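Local coordinates for protein alpha-1,2-Mannosidase (Trichoderma reesei, PDB 1HCU) that probably trims alpha-1,2-linked mannose residues from high-mannose N-glycans, as a calcium-dependent family 47 glycosyl hydrolase, at residues Thr139-Ala147 with Val159-Arg167; Ala309-Ile317 with Tyr328-Tyr339. One frame throughout, in Å; residues are numbered along the deposited sequence.

Overall arrangement
Both contacts close short excursions of the chain, one after the other, without nesting or crossing. Coming from the N terminus, contact 1 is met first: helix 127-144 runs out into a 3-10 turn, and 11 residues after segment 139-147 the chain is back in a beta hairpin that lies against that end. Much later, contact 2 folds helix 326-344 back along helix 312-323 as an antiparallel pair. The first joins a peripheral hairpin to a helix end, with its centre about 24 Å from the centre of the chain; the second is helix packing nearer the centre and close to a predicted active-site residue, Glu393. The contact centres are about 37 Å apart, on opposite sides of the chain's centre.

Contact 1. Residues Thr139-Ala147 with Val159-Arg167; sequences TLANGLKVA and VFFNPTVRR
Val146 presses its isopropyl group between Val159 on the first strand of the hairpin and Val165 at the end of the connecting loop. Its CG1 lies 3.5 Å from Val159 CG1. This branch stands between the backbone N and the carbonyl carbon (chi1 76°), where it is also close to CG1 of Val165. That Val165 methyl meets CB of Val146 and reaches back to Gly143, 3.4 Å from CG1 to the carbonyl O. Three residues before Val146, the Phe161 ring approaches the helix backbone: its CE2 is 3.6 Å from Gly143 C. Gly143 has no side chain, and Phe161 occupies the space beside its backbone. Leu144 CD1 touches the same ring at CZ (3.6 Å), and Leu140 CD2 lies more loosely at the ring edge, near its plane. Ala147 CB adds a contact to Val159 CG1.

Here the end of helix 127-144 and the 3-10 turn 145-147 that follows pack on a beta hairpin. Backbone bonds in both directions between Phe160 and Arg166 pair strands 158-160 and 166-167, and a cis peptide precedes Pro163 in the connecting turn. Strand 158-160 also pairs with 96-97, making a three-stranded antiparallel sheet. No hydrogen bond links helix and hairpin, so apolar packing carries most of the contact.

At the far end, the aliphatic part of Arg167 lies beside the 3-10 turn, its CG 3.4 Å from Val146 O. A bend at chi3 (71°) turns the chain so that NE reaches Asp156 in a salt bridge, while NH1 is bonded to Thr149 O. Val146 O itself is hydrogen-bonded to Thr149 OG1. Behind the first shell, Leu140 and Leu144 touch Thr101 of helix 98-117, and Leu144 also meets Trp185 of helix 182-192.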
ATOM      1  N   THR A 139     -23.023  -0.750  -0.233  1.00 11.79           N
ATOM      2  CA  THR A 139     -23.571  -1.418  -1.410  1.00 11.11           C
ATOM      3  C   THR A 139     -22.502  -2.330  -2.020  1.00 12.55           C
ATOM      4  O   THR A 139     -22.778  -3.488  -2.356  1.00 15.13           O
ATOM      5  CB  THR A 139     -24.052  -0.390  -2.480  1.00 11.13           C
ATOM      6  OG1 THR A 139     -25.159   0.358  -1.965  1.00 11.42           O
ATOM      7  CG2 THR A 139     -24.480  -1.097  -3.761  1.00 10.65           C
ATOM      8  N   LEU A 140     -21.284  -1.808  -2.153  1.00 11.66           N
ATOM      9  CA  LEU A 140     -20.166  -2.572  -2.706  1.00 10.98           C
ATOM     10  C   LEU A 140     -19.905  -3.796  -1.829  1.00 11.78           C
ATOM     11  O   LEU A 140     -19.808  -4.927  -2.316  1.00 11.90           O
ATOM     12  CB  LEU A 140     -18.893  -1.719  -2.729  1.00  9.15           C
ATOM     13  CG  LEU A 140     -17.907  -1.819  -3.899  1.00 13.05           C
ATOM     14  CD1 LEU A 140     -16.565  -1.217  -3.468  1.00 12.47           C
ATOM     15  CD2 LEU A 140     -17.718  -3.255  -4.346  1.00  9.68           C
ATOM     16  N   ALA A 141     -19.781  -3.559  -0.528  1.00 11.07           N
ATOM     17  CA  ALA A 141     -19.504  -4.640   0.405  1.00 12.49           C
ATOM     18  C   ALA A 141     -20.584  -5.715   0.403  1.00 12.24           C
ATOM     19  O   ALA A 141     -20.287  -6.886   0.599  1.00 11.99           O
ATOM     20  CB  ALA A 141     -19.324  -4.087   1.812  1.00 12.96           C
ATOM     21  N   ASN A 142     -21.835  -5.327   0.177  1.00 12.73           N
ATOM     22  CA  ASN A 142     -22.905  -6.315   0.165  1.00 13.97           C
ATOM     23  C   ASN A 142     -22.764  -7.293  -0.994  1.00 13.94           C
ATOM     24  O   ASN A 142     -23.342  -8.376  -0.969  1.00 16.72           O
ATOM     25  CB  ASN A 142     -24.281  -5.635   0.139  1.00 12.29           C
ATOM     26  CG  ASN A 142     -24.693  -5.114   1.508  1.00 11.85           C
ATOM     27  OD1 ASN A 142     -24.380  -5.726   2.533  1.00 13.96           O
ATOM     28  ND2 ASN A 142     -25.404  -3.996   1.532  1.00 10.69           N
ATOM     29  N   GLY A 143     -21.987  -6.920  -2.003  1.00 13.56           N
ATOM     30  CA  GLY A 143     -21.789  -7.812  -3.125  1.00 12.90           C
ATOM     31  C   GLY A 143     -20.516  -8.599  -2.894  1.00 13.28           C
ATOM     32  O   GLY A 143     -20.439  -9.808  -3.137  1.00 12.48           O
ATOM     33  N   LEU A 144     -19.507  -7.898  -2.404  1.00 12.05           N
ATOM     34  CA  LEU A 144     -18.216  -8.502  -2.133  1.00 12.50           C
ATOM     35  C   LEU A 144     -18.318  -9.597  -1.070  1.00 13.61           C
ATOM     36  O   LEU A 144     -17.595 -10.590  -1.123  1.00 13.00           O
ATOM     37  CB  LEU A 144     -17.238  -7.419  -1.671  1.00  9.90           C
ATOM     38  CG  LEU A 144     -16.100  -6.931  -2.584  1.00 10.73           C
ATOM     39  CD1 LEU A 144     -16.452  -6.992  -4.059  1.00  7.32           C
ATOM     40  CD2 LEU A 144     -15.761  -5.519  -2.156  1.00  5.82           C
ATOM     41  N   LYS A 145     -19.238  -9.435  -0.126  1.00 13.82           N
ATOM     42  CA  LYS A 145     -19.371 -10.405   0.956  1.00 13.39           C
ATOM     43  C   LYS A 145     -19.600 -11.855   0.536  1.00 13.28           C
ATOM     44  O   LYS A 145     -19.371 -12.767   1.332  1.00 13.18           O
ATOM     45  CB  LYS A 145     -20.462  -9.964   1.936  1.00 13.62           C
ATOM     46  CG  LYS A 145     -21.878 -10.092   1.437  1.00 14.68           C
ATOM     47  CD  LYS A 145     -22.845  -9.903   2.595  1.00 17.08           C
ATOM     48  CE  LYS A 145     -24.283 -10.074   2.152  1.00 19.91           C
ATOM     49  NZ  LYS A 145     -25.232  -9.955   3.303  1.00 25.31           N
ATOM     50  N   VAL A 146     -20.034 -12.078  -0.704  1.00 12.85           N
ATOM     51  CA  VAL A 146     -20.266 -13.445  -1.190  1.00 12.77           C
ATOM     52  C   VAL A 146     -18.941 -14.219  -1.181  1.00 13.80           C
ATOM     53  O   VAL A 146     -18.917 -15.451  -1.203  1.00 16.08           O
ATOM     54  CB  VAL A 146     -20.884 -13.453  -2.636  1.00 11.49           C
ATOM     55  CG1 VAL A 146     -19.823 -13.123  -3.692  1.00  8.19           C
ATOM     56  CG2 VAL A 146     -21.533 -14.798  -2.916  1.00  8.44           C
ATOM     57  N   ALA A 147     -17.842 -13.474  -1.132  1.00 12.17           N
ATOM     58  CA  ALA A 147     -16.502 -14.041  -1.101  1.00 11.58           C
ATOM     59  C   ALA A 147     -16.283 -14.916   0.135  1.00 12.80           C
ATOM     60  O   ALA A 147     -15.498 -15.870   0.103  1.00 12.13           O
ATOM     61  CB  ALA A 147     -15.471 -12.915  -1.118  1.00  8.57           C
ATOM     62  N   VAL A 159     -14.791 -12.727  -7.192  1.00 14.55           N
ATOM     63  CA  VAL A 159     -16.253 -12.821  -7.225  1.00 12.62           C
ATOM     64  C   VAL A 159     -16.762 -12.199  -8.519  1.00 12.25           C
ATOM     65  O   VAL A 159     -15.997 -11.593  -9.272  1.00 10.81           O
ATOM     66  CB  VAL A 159     -16.923 -12.093  -6.042  1.00 12.70           C
ATOM     67  CG1 VAL A 159     -16.507 -12.741  -4.733  1.00  8.88           C
ATOM     68  CG2 VAL A 159     -16.581 -10.603  -6.070  1.00 12.00           C
ATOM     69  N   PHE A 160     -18.051 -12.373  -8.784  1.00 12.74           N
ATOM     70  CA  PHE A 160     -18.679 -11.830  -9.988  1.00 13.16           C
ATOM     71  C   PHE A 160     -20.004 -11.172  -9.594  1.00 13.50           C
ATOM     72  O   PHE A 160     -20.673 -11.633  -8.669  1.00 13.58           O
ATOM     73  CB  PHE A 160     -18.950 -12.951 -11.007  1.00 12.87           C
ATOM     74  CG  PHE A 160     -17.714 -13.674 -11.475  1.00 13.32           C
ATOM     75  CD1 PHE A 160     -17.150 -14.697 -10.713  1.00 13.86           C
ATOM     76  CD2 PHE A 160     -17.117 -13.338 -12.691  1.00 13.79           C
ATOM     77  CE1 PHE A 160     -16.005 -15.380 -11.159  1.00 10.43           C
ATOM     78  CE2 PHE A 160     -15.981 -14.010 -13.143  1.00 13.26           C
ATOM     79  CZ  PHE A 160     -15.424 -15.037 -12.372  1.00 11.05           C
ATOM     80  N   PHE A 161     -20.376 -10.100 -10.291  1.00 13.93           N
ATOM     81  CA  PHE A 161     -21.623  -9.376 -10.009  1.00 14.00           C
ATOM     82  C   PHE A 161     -22.600  -9.492 -11.175  1.00 15.84           C
ATOM     83  O   PHE A 161     -23.812  -9.374 -11.003  1.00 16.02           O
ATOM     84  CB  PHE A 161     -21.356  -7.880  -9.788  1.00 11.62           C
ATOM     85  CG  PHE A 161     -20.683  -7.557  -8.488  1.00 10.89           C
ATOM     86  CD1 PHE A 161     -20.413  -6.237  -8.144  1.00 11.19           C
ATOM     87  CD2 PHE A 161     -20.311  -8.562  -7.613  1.00 11.98           C
ATOM     88  CE1 PHE A 161     -19.781  -5.923  -6.944  1.00 10.48           C
ATOM     89  CE2 PHE A 161     -19.680  -8.265  -6.413  1.00 14.15           C
ATOM     90  CZ  PHE A 161     -19.413  -6.942  -6.075  1.00 13.20           C
ATOM     91  N   ASN A 162     -22.048  -9.705 -12.360  1.00 16.68           N
ATOM     92  CA  ASN A 162     -22.822  -9.792 -13.579  1.00 19.02           C
ATOM     93  C   ASN A 162     -22.613 -11.164 -14.209  1.00 20.46           C
ATOM     94  O   ASN A 162     -21.482 -11.550 -14.499  1.00 19.94           O
ATOM     95  CB  ASN A 162     -22.330  -8.713 -14.554  1.00 18.10           C
ATOM     96  CG  ASN A 162     -23.173  -8.622 -15.806  1.00 17.62           C
ATOM     97  OD1 ASN A 162     -23.887  -9.558 -16.155  1.00 17.48           O
ATOM     98  ND2 ASN A 162     -23.085  -7.486 -16.498  1.00 17.59           N
ATOM     99  N   PRO A 163     -23.697 -11.918 -14.436  1.00 22.01           N
ATOM    100  CA  PRO A 163     -25.139 -11.716 -14.225  1.00 21.87           C
ATOM    101  C   PRO A 163     -25.671 -11.701 -12.773  1.00 22.38           C
ATOM    102  O   PRO A 163     -26.704 -11.082 -12.501  1.00 21.50           O
ATOM    103  CB  PRO A 163     -25.764 -12.835 -15.054  1.00 21.67           C
ATOM    104  CG  PRO A 163     -24.650 -13.878 -15.126  1.00 21.65           C
ATOM    105  CD  PRO A 163     -23.485 -13.009 -15.404  1.00 22.04           C
ATOM    106  N   THR A 164     -25.021 -12.412 -11.855  1.00 21.00           N
ATOM    107  CA  THR A 164     -25.467 -12.384 -10.461  1.00 21.09           C
ATOM    108  C   THR A 164     -24.279 -12.426  -9.502  1.00 19.99           C
ATOM    109  O   THR A 164     -23.142 -12.646  -9.928  1.00 19.45           O
ATOM    110  CB  THR A 164     -26.476 -13.537 -10.137  1.00 22.39           C
ATOM    111  OG1 THR A 164     -27.052 -13.302  -8.846  1.00 26.91           O
ATOM    112  CG2 THR A 164     -25.802 -14.896 -10.131  1.00 23.14           C
ATOM    113  N   VAL A 165     -24.531 -12.178  -8.219  1.00 19.53           N
ATOM    114  CA  VAL A 165     -23.467 -12.185  -7.222  1.00 20.47           C
ATOM    115  C   VAL A 165     -23.046 -13.625  -6.936  1.00 20.89           C
ATOM    116  O   VAL A 165     -23.838 -14.413  -6.430  1.00 21.64           O
ATOM    117  CB  VAL A 165     -23.923 -11.509  -5.892  1.00 21.60           C
ATOM    118  CG1 VAL A 165     -22.796 -11.539  -4.872  1.00 20.88           C
ATOM    119  CG2 VAL A 165     -24.340 -10.069  -6.151  1.00 21.69           C
ATOM    120  N   ARG A 166     -21.801 -13.962  -7.269  1.00 21.60           N
ATOM    121  CA  ARG A 166     -21.279 -15.308  -7.049  1.00 22.40           C
ATOM    122  C   ARG A 166     -19.779 -15.346  -6.742  1.00 21.56           C
ATOM    123  O   ARG A 166     -19.040 -14.420  -7.073  1.00 21.04           O
ATOM    124  CB  ARG A 166     -21.568 -16.196  -8.274  1.00 23.62           C
ATOM    125  CG  ARG A 166     -21.211 -15.557  -9.617  1.00 26.86           C
ATOM    126  CD  ARG A 166     -21.415 -16.525 -10.775  1.00 27.67           C
ATOM    127  NE  ARG A 166     -20.312 -17.475 -10.870  1.00 31.62           N
ATOM    128  CZ  ARG A 166     -19.309 -17.374 -11.739  1.00 32.19           C
ATOM    129  NH1 ARG A 166     -19.266 -16.370 -12.606  1.00 33.38           N
ATOM    130  NH2 ARG A 166     -18.329 -18.263 -11.720  1.00 32.83           N
ATOM    131  N   ARG A 167     -19.360 -16.439  -6.105  1.00 20.36           N
ATOM    132  CA  ARG A 167     -17.974 -16.710  -5.723  1.00 19.83           C
ATOM    133  C   ARG A 167     -17.317 -17.326  -6.945  1.00 20.70           C
ATOM    134  O   ARG A 167     -18.001 -17.955  -7.754  1.00 23.42           O
ATOM    135  CB  ARG A 167     -17.948 -17.781  -4.639  1.00 20.11           C
ATOM    136  CG  ARG A 167     -17.225 -17.462  -3.381  1.00 21.99           C
ATOM    137  CD  ARG A 167     -17.294 -18.684  -2.496  1.00 22.45           C
ATOM    138  NE  ARG A 167     -16.459 -19.754  -3.032  1.00 29.00           N
ATOM    139  CZ  ARG A 167     -16.560 -21.028  -2.680  1.00 29.66           C
ATOM    140  NH1 ARG A 167     -17.472 -21.397  -1.791  1.00 31.60           N
ATOM    141  NH2 ARG A 167     -15.741 -21.928  -3.203  1.00 32.03           N
TER

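Contact 2. Residues Ala309-Ile317 with Tyr328-Tyr339; sequences ASFGGGNFI and YIDFGIKLASSY
The bond from CA to CB of Phe316 points toward helix 326-344; chi1 of -90° then lays the ring along the flank of that helix, and Phe331, with CG anti to its backbone N (chi1 -172°), brings its ring edge over one face. In this edge-to-face pair CD1 of Phe331 is 3.5 Å from Phe316 CD2, and the ring planes are inclined at 60°. Phe316 is a knob in a hole formed by Tyr328, Phe331, Gly332 and Leu335. Tyr328 CD2 lies at the edge of the Phe316 ring, and Leu335 CD2 comes to its CD1 obliquely at 4.1 Å.

Beside this knob the two backbones come very close. Gly313 O is 3.4 Å from Gly332 CA, and the CA of Gly313 lies against Leu335 CB. With a glycine on each side, the short helical segments 312-317 and 328-339 approach to 7.3 Å between axes while running nearly antiparallel. Ile317 flanks the glycine pair, its CG1 beside Gly332 and its CD1 3.8 Å from Ile333 CD1.

At the other end Ser310 CA lies over the face of Tyr339, 4.0 Å from the ring centroid in a CH-pi contact, and its CB rests 3.5 Å from Tyr339 CD1. The hydroxyl of Tyr339 is bonded to Ser305 and Leu293 N, which anchors the ring to the strands that precede helix 312-323. Ser310 OG is held by His307 O and Thr394.

The pair is one helical hairpin of the (alpha/alpha)7 barrel characteristic of family 47 glycosyl hydrolases. Helix 263-280 flanks Phe316 through Ala273, Thr276 and Ile277, while helix 393-405, which begins at the predicted active-site residue Glu393, touches Ser310, Ile317 and Ile333.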
ATOM      1  N   ALA A 309       8.456  -4.507  -1.010  1.00 14.85           N
ATOM      2  CA  ALA A 309       8.953  -4.707   0.352  1.00 15.93           C
ATOM      3  C   ALA A 309       9.497  -3.435   0.998  1.00 16.23           C
ATOM      4  O   ALA A 309       9.748  -3.414   2.201  1.00 15.72           O
ATOM      5  CB  ALA A 309      10.027  -5.781   0.366  1.00 13.92           C
ATOM      6  N   SER A 310       9.674  -2.371   0.220  1.00 14.77           N
ATOM      7  CA  SER A 310      10.219  -1.154   0.802  1.00 15.44           C
ATOM      8  C   SER A 310       9.248  -0.453   1.754  1.00 14.56           C
ATOM      9  O   SER A 310       9.621   0.508   2.424  1.00 15.90           O
ATOM     10  CB  SER A 310      10.674  -0.182  -0.293  1.00 13.97           C
ATOM     11  OG  SER A 310       9.573   0.341  -1.009  1.00 17.15           O
ATOM     12  N   PHE A 311       8.010  -0.932   1.823  1.00 12.08           N
ATOM     13  CA  PHE A 311       7.008  -0.330   2.706  1.00 11.25           C
ATOM     14  C   PHE A 311       7.310  -0.776   4.140  1.00 11.59           C
ATOM     15  O   PHE A 311       6.847  -0.173   5.106  1.00 10.43           O
ATOM     16  CB  PHE A 311       5.601  -0.810   2.328  1.00 10.22           C
ATOM     17  CG  PHE A 311       5.157  -2.026   3.099  1.00  8.50           C
ATOM     18  CD1 PHE A 311       4.331  -1.894   4.209  1.00  9.11           C
ATOM     19  CD2 PHE A 311       5.642  -3.290   2.772  1.00  9.16           C
ATOM     20  CE1 PHE A 311       3.996  -3.001   4.987  1.00  8.60           C
ATOM     21  CE2 PHE A 311       5.320  -4.399   3.541  1.00  8.56           C
ATOM     22  CZ  PHE A 311       4.494  -4.255   4.653  1.00  9.97           C
ATOM     23  N   GLY A 312       8.086  -1.849   4.257  1.00 12.54           N
ATOM     24  CA  GLY A 312       8.442  -2.390   5.558  1.00 12.73           C
ATOM     25  C   GLY A 312       8.969  -1.371   6.550  1.00 13.13           C
ATOM     26  O   GLY A 312       8.569  -1.378   7.716  1.00 14.68           O
ATOM     27  N   GLY A 313       9.858  -0.494   6.092  1.00 10.75           N
ATOM     28  CA  GLY A 313      10.432   0.505   6.977  1.00  9.86           C
ATOM     29  C   GLY A 313       9.408   1.286   7.773  1.00  9.41           C
ATOM     30  O   GLY A 313       9.544   1.473   8.989  1.00  9.49           O
ATOM     31  N   GLY A 314       8.377   1.750   7.084  1.00  9.01           N
ATOM     32  CA  GLY A 314       7.339   2.506   7.749  1.00 10.59           C
ATOM     33  C   GLY A 314       6.547   1.642   8.708  1.00 11.24           C
ATOM     34  O   GLY A 314       6.123   2.115   9.768  1.00 11.66           O
ATOM     35  N   ASN A 315       6.357   0.373   8.360  1.00  9.38           N
ATOM     36  CA  ASN A 315       5.586  -0.503   9.231  1.00 10.32           C
ATOM     37  C   ASN A 315       6.284  -0.762  10.567  1.00 10.66           C
ATOM     38  O   ASN A 315       5.640  -0.697  11.617  1.00 11.46           O
ATOM     39  CB  ASN A 315       5.271  -1.832   8.539  1.00 10.04           C
ATOM     40  CG  ASN A 315       4.086  -2.532   9.163  1.00 10.12           C
ATOM     41  OD1 ASN A 315       2.998  -1.958   9.258  1.00 12.05           O
ATOM     42  ND2 ASN A 315       4.280  -3.768   9.595  1.00  8.90           N
ATOM     43  N   PHE A 316       7.588  -1.051  10.533  1.00  8.45           N
ATOM     44  CA  PHE A 316       8.341  -1.288  11.764  1.00  9.88           C
ATOM     45  C   PHE A 316       8.335  -0.030  12.625  1.00  9.16           C
ATOM     46  O   PHE A 316       8.242  -0.105  13.854  1.00  9.24           O
ATOM     47  CB  PHE A 316       9.792  -1.696  11.462  1.00 10.49           C
ATOM     48  CG  PHE A 316       9.981  -3.180  11.311  1.00 11.45           C
ATOM     49  CD1 PHE A 316       9.673  -3.822  10.114  1.00 10.03           C
ATOM     50  CD2 PHE A 316      10.419  -3.943  12.388  1.00 11.43           C
ATOM     51  CE1 PHE A 316       9.796  -5.201   9.995  1.00 11.50           C
ATOM     52  CE2 PHE A 316      10.548  -5.331  12.282  1.00 10.89           C
ATOM     53  CZ  PHE A 316      10.234  -5.961  11.081  1.00 12.42           C
ATOM     54  N   ILE A 317       8.440   1.120  11.962  1.00  9.05           N
ATOM     55  CA  ILE A 317       8.419   2.408  12.638  1.00  7.80           C
ATOM     56  C   ILE A 317       7.065   2.564  13.311  1.00  9.22           C
ATOM     57  O   ILE A 317       7.002   2.882  14.506  1.00 10.04           O
ATOM     58  CB  ILE A 317       8.653   3.579  11.640  1.00  7.43           C
ATOM     59  CG1 ILE A 317      10.124   3.613  11.227  1.00  6.25           C
ATOM     60  CG2 ILE A 317       8.249   4.906  12.267  1.00  8.57           C
ATOM     61  CD1 ILE A 317      10.418   4.513  10.056  1.00  2.87           C
ATOM     62  N   TYR A 328      12.174  -1.431  17.146  1.00 12.34           N
ATOM     63  CA  TYR A 328      11.401  -1.466  15.907  1.00 12.71           C
ATOM     64  C   TYR A 328      11.596  -0.173  15.120  1.00 13.40           C
ATOM     65  O   TYR A 328      11.637  -0.184  13.888  1.00 14.02           O
ATOM     66  CB  TYR A 328       9.913  -1.703  16.208  1.00 11.27           C
ATOM     67  CG  TYR A 328       9.651  -3.025  16.904  1.00 10.88           C
ATOM     68  CD1 TYR A 328       8.747  -3.114  17.964  1.00 10.44           C
ATOM     69  CD2 TYR A 328      10.347  -4.181  16.535  1.00 11.43           C
ATOM     70  CE1 TYR A 328       8.548  -4.323  18.650  1.00 11.53           C
ATOM     71  CE2 TYR A 328      10.159  -5.387  17.207  1.00 11.00           C
ATOM     72  CZ  TYR A 328       9.260  -5.451  18.265  1.00 12.26           C
ATOM     73  OH  TYR A 328       9.086  -6.642  18.940  1.00 15.71           O
ATOM     74  N   ILE A 329      11.729   0.939  15.829  1.00 10.91           N
ATOM     75  CA  ILE A 329      11.952   2.202  15.156  1.00 11.96           C
ATOM     76  C   ILE A 329      13.337   2.188  14.496  1.00 12.23           C
ATOM     77  O   ILE A 329      13.465   2.516  13.314  1.00 13.28           O
ATOM     78  CB  ILE A 329      11.848   3.394  16.138  1.00 13.07           C
ATOM     79  CG1 ILE A 329      10.414   3.472  16.700  1.00 12.86           C
ATOM     80  CG2 ILE A 329      12.240   4.684  15.426  1.00  8.40           C
ATOM     81  CD1 ILE A 329      10.187   4.588  17.714  1.00 11.13           C
ATOM     82  N   ASP A 330      14.368   1.788  15.238  1.00 11.85           N
ATOM     83  CA  ASP A 330      15.719   1.728  14.679  1.00 12.37           C
ATOM     84  C   ASP A 330      15.778   0.837  13.445  1.00 11.62           C
ATOM     85  O   ASP A 330      16.391   1.198  12.433  1.00 10.64           O
ATOM     86  CB  ASP A 330      16.733   1.183  15.694  1.00 13.48           C
ATOM     87  CG  ASP A 330      16.904   2.079  16.896  1.00 16.03           C
ATOM     88  OD1 ASP A 330      16.557   3.277  16.810  1.00 15.86           O
ATOM     89  OD2 ASP A 330      17.403   1.578  17.928  1.00 18.98           O
ATOM     90  N   PHE A 331      15.163  -0.340  13.543  1.00  9.72           N
ATOM     91  CA  PHE A 331      15.166  -1.277  12.427  1.00  8.71           C
ATOM     92  C   PHE A 331      14.425  -0.678  11.234  1.00  8.72           C
ATOM     93  O   PHE A 331      14.878  -0.794  10.102  1.00  9.35           O
ATOM     94  CB  PHE A 331      14.542  -2.619  12.847  1.00  7.89           C
ATOM     95  CG  PHE A 331      14.685  -3.695  11.811  1.00  7.40           C
ATOM     96  CD1 PHE A 331      13.607  -4.063  11.021  1.00  7.79           C
ATOM     97  CD2 PHE A 331      15.915  -4.301  11.587  1.00  6.81           C
ATOM     98  CE1 PHE A 331      13.750  -5.018  10.018  1.00  8.34           C
ATOM     99  CE2 PHE A 331      16.071  -5.262  10.584  1.00  7.14           C
ATOM    100  CZ  PHE A 331      14.988  -5.619   9.798  1.00  7.61           C
ATOM    101  N   GLY A 332      13.302  -0.014  11.496  1.00 10.04           N
ATOM    102  CA  GLY A 332      12.551   0.610  10.420  1.00 11.58           C
ATOM    103  C   GLY A 332      13.341   1.716   9.729  1.00 13.21           C
ATOM    104  O   GLY A 332      13.292   1.848   8.506  1.00 12.03           O
ATOM    105  N   ILE A 333      14.067   2.514  10.512  1.00 14.42           N
ATOM    106  CA  ILE A 333      14.883   3.602   9.968  1.00 15.33           C
ATOM    107  C   ILE A 333      15.959   3.036   9.037  1.00 15.73           C
ATOM    108  O   ILE A 333      16.238   3.591   7.972  1.00 15.81           O
ATOM    109  CB  ILE A 333      15.587   4.406  11.101  1.00 16.67           C
ATOM    110  CG1 ILE A 333      14.550   5.183  11.919  1.00 18.79           C
ATOM    111  CG2 ILE A 333      16.604   5.373  10.519  1.00 13.80           C
ATOM    112  CD1 ILE A 333      13.712   6.138  11.092  1.00 22.75           C
ATOM    113  N   LYS A 334      16.554   1.923   9.448  1.00 15.56           N
ATOM    114  CA  LYS A 334      17.596   1.267   8.670  1.00 16.18           C
ATOM    115  C   LYS A 334      17.003   0.761   7.359  1.00 15.63           C
ATOM    116  O   LYS A 334      17.625   0.847   6.301  1.00 16.28           O
ATOM    117  CB  LYS A 334      18.191   0.101   9.476  1.00 18.56           C
ATOM    118  CG  LYS A 334      19.223  -0.741   8.735  1.00 23.86           C
ATOM    119  CD  LYS A 334      20.357   0.125   8.203  1.00 28.63           C
ATOM    120  CE  LYS A 334      21.264  -0.639   7.256  1.00 29.37           C
ATOM    121  NZ  LYS A 334      22.241  -1.519   7.957  1.00 35.33           N
ATOM    122  N   LEU A 335      15.780   0.253   7.436  1.00 14.81           N
ATOM    123  CA  LEU A 335      15.095  -0.278   6.267  1.00 13.86           C
ATOM    124  C   LEU A 335      14.771   0.833   5.271  1.00 14.28           C
ATOM    125  O   LEU A 335      15.019   0.702   4.072  1.00 17.23           O
ATOM    126  CB  LEU A 335      13.810  -0.979   6.706  1.00 13.32           C
ATOM    127  CG  LEU A 335      13.635  -2.475   6.424  1.00 14.60           C
ATOM    128  CD1 LEU A 335      14.932  -3.241   6.657  1.00 13.04           C
ATOM    129  CD2 LEU A 335      12.515  -3.002   7.319  1.00  9.28           C
ATOM    130  N   ALA A 336      14.211   1.925   5.774  1.00 13.03           N
ATOM    131  CA  ALA A 336      13.853   3.048   4.930  1.00 13.15           C
ATOM    132  C   ALA A 336      15.100   3.557   4.209  1.00 14.85           C
ATOM    133  O   ALA A 336      15.080   3.833   3.008  1.00 14.70           O
ATOM    134  CB  ALA A 336      13.242   4.153   5.776  1.00 11.18           C
ATOM    135  N   SER A 337      16.192   3.658   4.959  1.00 14.92           N
ATOM    136  CA  SER A 337      17.466   4.127   4.442  1.00 15.14           C
ATOM    137  C   SER A 337      18.059   3.183   3.406  1.00 15.23           C
ATOM    138  O   SER A 337      18.520   3.617   2.346  1.00 17.09           O
ATOM    139  CB  SER A 337      18.453   4.291   5.597  1.00 16.54           C
ATOM    140  OG  SER A 337      19.739   4.617   5.120  1.00 20.73           O
ATOM    141  N   SER A 338      18.049   1.890   3.707  1.00 14.11           N
ATOM    142  CA  SER A 338      18.613   0.912   2.790  1.00 12.22           C
ATOM    143  C   SER A 338      17.880   0.858   1.464  1.00 11.85           C
ATOM    144  O   SER A 338      18.504   0.830   0.404  1.00 11.08           O
ATOM    145  CB  SER A 338      18.624  -0.473   3.437  1.00 12.61           C
ATOM    146  OG  SER A 338      19.657  -0.562   4.397  1.00 11.39           O
ATOM    147  N   TYR A 339      16.554   0.845   1.526  1.00 10.69           N
ATOM    148  CA  TYR A 339      15.752   0.793   0.317  1.00 10.07           C
ATOM    149  C   TYR A 339      15.856   2.093  -0.483  1.00 10.75           C
ATOM    150  O   TYR A 339      15.686   2.094  -1.702  1.00  7.88           O
ATOM    151  CB  TYR A 339      14.306   0.451   0.678  1.00  9.86           C
ATOM    152  CG  TYR A 339      14.100  -1.040   0.860  1.00  9.40           C
ATOM    153  CD1 TYR A 339      13.781  -1.846  -0.226  1.00  7.86           C
ATOM    154  CD2 TYR A 339      14.285  -1.657   2.107  1.00  9.19           C
ATOM    155  CE1 TYR A 339      13.649  -3.221  -0.096  1.00  6.90           C
ATOM    156  CE2 TYR A 339      14.155  -3.041   2.247  1.00  7.11           C
ATOM    157  CZ  TYR A 339      13.837  -3.812   1.136  1.00  6.46           C
ATOM    158  OH  TYR A 339      13.707  -5.179   1.241  1.00  7.57           O
TER